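Local coordinates for DUF3218 domain-containing protein (Pseudomonas aeruginosa, PDB 2IGS) that is of unknown function but folds into a largely helical domain whose sequence family is grouped with the lysozyme clan, at residues F[16-21]-F[33-38]. Sequence-based numbering, arbitrary orientation. Where two conformers were deposited one is given.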
ATOM      1  N   LEU F  16     -42.791  20.997  17.477  1.00 21.09           N
ATOM      2  CA  LEU F  16     -42.117  22.020  18.291  1.00 21.06           C
ATOM      3  C   LEU F  16     -41.819  23.283  17.487  1.00 20.93           C
ATOM      4  O   LEU F  16     -41.971  24.397  17.999  1.00 21.20           O
ATOM      5  CB  LEU F  16     -40.854  21.460  18.944  1.00 21.96           C
ATOM      6  CG  LEU F  16     -41.049  20.279  19.905  1.00 22.43           C
ATOM      7  CD1 LEU F  16     -39.760  19.507  20.121  1.00 19.56           C
ATOM      8  CD2 LEU F  16     -41.643  20.741  21.225  1.00 23.35           C
ATOM      9  N   ALA F  17     -41.416  23.110  16.225  1.00 20.53           N
ATOM     10  CA  ALA F  17     -41.305  24.229  15.289  1.00 20.48           C
ATOM     11  C   ALA F  17     -42.562  25.101  15.264  1.00 20.44           C
ATOM     12  O   ALA F  17     -42.467  26.326  15.224  1.00 20.60           O
ATOM     13  CB  ALA F  17     -40.999  23.727  13.890  1.00 20.25           C
ATOM     14  N   ASN F  18     -43.732  24.464  15.282  1.00 20.45           N
ATOM     15  CA  ASN F  18     -45.012  25.173  15.219  1.00 20.95           C
ATOM     16  C   ASN F  18     -45.217  26.105  16.399  1.00 21.06           C
ATOM     17  O   ASN F  18     -45.674  27.230  16.228  1.00 21.47           O
ATOM     18  CB  ASN F  18     -46.180  24.187  15.087  1.00 20.78           C
ATOM     19  CG  ASN F  18     -46.397  23.742  13.658  1.00 22.04           C
ATOM     20  OD1 ASN F  18     -45.692  24.188  12.748  1.00 22.74           O
ATOM     21  ND2 ASN F  18     -47.381  22.872  13.443  1.00 20.62           N
ATOM     22  N   ILE F  19     -44.887  25.613  17.586  1.00 21.20           N
ATOM     23  CA  ILE F  19     -44.885  26.404  18.822  1.00 21.41           C
ATOM     24  C   ILE F  19     -43.839  27.527  18.791  1.00 22.01           C
ATOM     25  O   ILE F  19     -44.128  28.661  19.183  1.00 22.31           O
ATOM     26  CB  ILE F  19     -44.607  25.504  20.042  1.00 20.90           C
ATOM     27  CG1 ILE F  19     -45.788  24.553  20.267  1.00 20.31           C
ATOM     28  CG2 ILE F  19     -44.354  26.341  21.275  1.00 20.36           C
ATOM     29  CD1 ILE F  19     -45.487  23.419  21.225  1.00 17.62           C
ATOM     30  N   TYR F  20     -42.630  27.212  18.326  1.00 21.69           N
ATOM     31  CA  TYR F  20     -41.579  28.206  18.247  1.00 21.69           C
ATOM     32  C   TYR F  20     -41.794  29.269  17.146  1.00 22.31           C
ATOM     33  O   TYR F  20     -41.406  30.441  17.322  1.00 22.32           O
ATOM     34  CB  TYR F  20     -40.211  27.521  18.170  1.00 21.77           C
ATOM     35  CG  TYR F  20     -39.718  27.094  19.548  1.00 20.39           C
ATOM     36  CD1 TYR F  20     -40.200  25.930  20.165  1.00 18.42           C
ATOM     37  CD2 TYR F  20     -38.809  27.880  20.244  1.00 19.14           C
ATOM     38  CE1 TYR F  20     -39.772  25.561  21.443  1.00 20.90           C
ATOM     39  CE2 TYR F  20     -38.369  27.519  21.503  1.00 22.03           C
ATOM     40  CZ  TYR F  20     -38.856  26.368  22.105  1.00 22.04           C
ATOM     41  OH  TYR F  20     -38.388  26.025  23.347  1.00 21.87           O
ATOM     42  N   LYS F  21     -42.437  28.884  16.042  1.00 21.66           N
ATOM     43  CA  LYS F  21     -42.901  29.875  15.066  1.00 22.26           C
ATOM     44  C   LYS F  21     -43.785  30.947  15.772  1.00 21.52           C
ATOM     45  O   LYS F  21     -43.681  32.145  15.499  1.00 20.46           O
ATOM     46  CB  LYS F  21     -43.632  29.175  13.906  1.00 21.92           C
ATOM     47  CG  LYS F  21     -43.737  30.005  12.630  1.00 23.85           C
ATOM     48  CD  LYS F  21     -44.271  29.198  11.428  1.00 24.36           C
ATOM     49  CE  LYS F  21     -44.803  30.155  10.354  1.00 29.01           C
ATOM     50  NZ  LYS F  21     -44.905  29.565   8.973  1.00 30.06           N
ATOM     51  N   PHE F  33     -38.321  33.177  10.203  1.00 21.03           N
ATOM     52  CA  PHE F  33     -38.257  31.903  10.927  1.00 20.48           C
ATOM     53  C   PHE F  33     -37.657  30.798  10.036  1.00 20.50           C
ATOM     54  O   PHE F  33     -38.202  30.501   8.963  1.00 19.66           O
ATOM     55  CB  PHE F  33     -39.663  31.516  11.417  1.00 20.57           C
ATOM     56  CG  PHE F  33     -39.690  30.295  12.292  1.00 20.85           C
ATOM     57  CD1 PHE F  33     -40.061  29.055  11.777  1.00 21.74           C
ATOM     58  CD2 PHE F  33     -39.335  30.374  13.630  1.00 21.51           C
ATOM     59  CE1 PHE F  33     -40.071  27.908  12.594  1.00 21.47           C
ATOM     60  CE2 PHE F  33     -39.331  29.232  14.442  1.00 20.28           C
ATOM     61  CZ  PHE F  33     -39.700  28.002  13.921  1.00 20.54           C
ATOM     62  N   PRO F  34     -36.529  30.183  10.473  1.00 20.07           N
ATOM     63  CA  PRO F  34     -35.925  29.109   9.654  1.00 20.21           C
ATOM     64  C   PRO F  34     -36.671  27.771   9.846  1.00 20.03           C
ATOM     65  O   PRO F  34     -36.167  26.870  10.560  1.00 19.29           O
ATOM     66  CB  PRO F  34     -34.478  29.032  10.181  1.00 20.50           C
ATOM     67  CG  PRO F  34     -34.544  29.573  11.604  1.00 20.30           C
ATOM     68  CD  PRO F  34     -35.776  30.446  11.715  1.00 19.95           C
ATOM     69  N   GLU F  35     -37.851  27.635   9.239  0.70 19.69           N
ATOM     70  CA  GLU F  35     -38.696  26.472   9.526  0.70 19.71           C
ATOM     71  C   GLU F  35     -38.103  25.133   9.068  0.70 19.52           C
ATOM     72  O   GLU F  35     -38.200  24.152   9.801  0.70 19.54           O
ATOM     73  CB  GLU F  35     -40.129  26.637   9.002  0.70 19.83           C
ATOM     74  CG  GLU F  35     -41.074  25.570   9.538  0.70 20.28           C
ATOM     75  CD  GLU F  35     -42.539  25.928   9.429  0.70 22.23           C
ATOM     76  OE1 GLU F  35     -42.959  26.402   8.360  0.70 22.85           O
ATOM     77  OE2 GLU F  35     -43.281  25.716  10.421  0.70 24.28           O
ATOM     78  N   ALA F  36     -37.518  25.091   7.869  1.00 19.19           N
ATOM     79  CA  ALA F  36     -36.954  23.838   7.350  1.00 19.04           C
ATOM     80  C   ALA F  36     -35.859  23.268   8.238  1.00 19.14           C
ATOM     81  O   ALA F  36     -35.913  22.096   8.589  1.00 18.54           O
ATOM     82  CB  ALA F  36     -36.457  24.000   5.899  1.00 19.06           C
ATOM     83  N   GLN F  37     -34.890  24.113   8.604  1.00 19.20           N
ATOM     84  CA  GLN F  37     -33.789  23.732   9.485  1.00 19.70           C
ATOM     85  C   GLN F  37     -34.241  23.349  10.896  1.00 19.81           C
ATOM     86  O   GLN F  37     -33.682  22.431  11.501  1.00 19.28           O
ATOM     87  CB  GLN F  37     -32.721  24.835   9.562  1.00 19.58           C
ATOM     88  CG  GLN F  37     -32.050  25.168   8.228  1.00 20.61           C
ATOM     89  CD  GLN F  37     -32.662  26.373   7.525  1.00 21.77           C
ATOM     90  OE1 GLN F  37     -33.883  26.548   7.504  1.00 21.41           O
ATOM     91  NE2 GLN F  37     -31.808  27.206   6.935  1.00 22.59           N
ATOM     92  N   THR F  38     -35.256  24.041  11.401  1.00 20.08           N
ATOM     93  CA  THR F  38     -35.787  23.790  12.749  1.00 20.58           C
ATOM     94  C   THR F  38     -36.502  22.427  12.865  1.00 20.79           C
ATOM     95  O   THR F  38     -36.233  21.672  13.807  1.00 20.64           O
ATOM     96  CB  THR F  38     -36.708  24.937  13.209  1.00 20.58           C
ATOM     97  OG1 THR F  38     -35.979  26.170  13.161  1.00 21.75           O
ATOM     98  CG2 THR F  38     -37.181  24.709  14.622  1.00 19.93           C
TER
HETATM   99  O   HOH W   1     -43.751  23.131  11.001  1.00 41.10           O
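Phe33 lays its ring against one turn of helix 12-27, with Lys21 over one face: Lys21 CA stands 3.8 Å from the ring centroid in a CH-pi contact, 17° off the ring normal. The contact joins helix 12-27 to the loop residue Phe33 and the first turn of helix 35-48, the two segments running in roughly opposite directions. The ring meets backbone as much as side chain. Its CZ lies 3.5 Å from Ala17 O, which also accepts the helical bond from Lys21 N, and CE2 comes within 4.2 Å of Tyr20 CB. With CG anti to its own backbone N (chi1 -174°), Phe33 carries its ring toward helix 12-27. The Lys21 chain continues over the ring through CB and CG, then runs extended to Glu35. In one of two Glu35 conformers, NZ and OE1 form a long, tentative salt bridge of 3.8 Å, and a water lies within hydrogen-bonding distance of both OE2 and Asn18 OD1; amide and carboxylate are turned 58° apart. Glu35 CG in this conformer sits in the plane of the Phe33 ring at its edge. One turn back along helix 12-27 from Lys21, Ala17 CB packs against Thr38 CG2 at 4.0 Å. Farther out, Leu99 of helix 87-113 touches both Phe33 and Thr38, and the end of Tyr20 leads away from segment 33-38, its ring edge-to-face with Trp42. Pro34 is the N-cap residue of helix 35-48, and its carbonyl oxygen receives two donors from Thr38: the backbone N, and OG1 at 2.7 Å, which approaches from above the carbonyl plane.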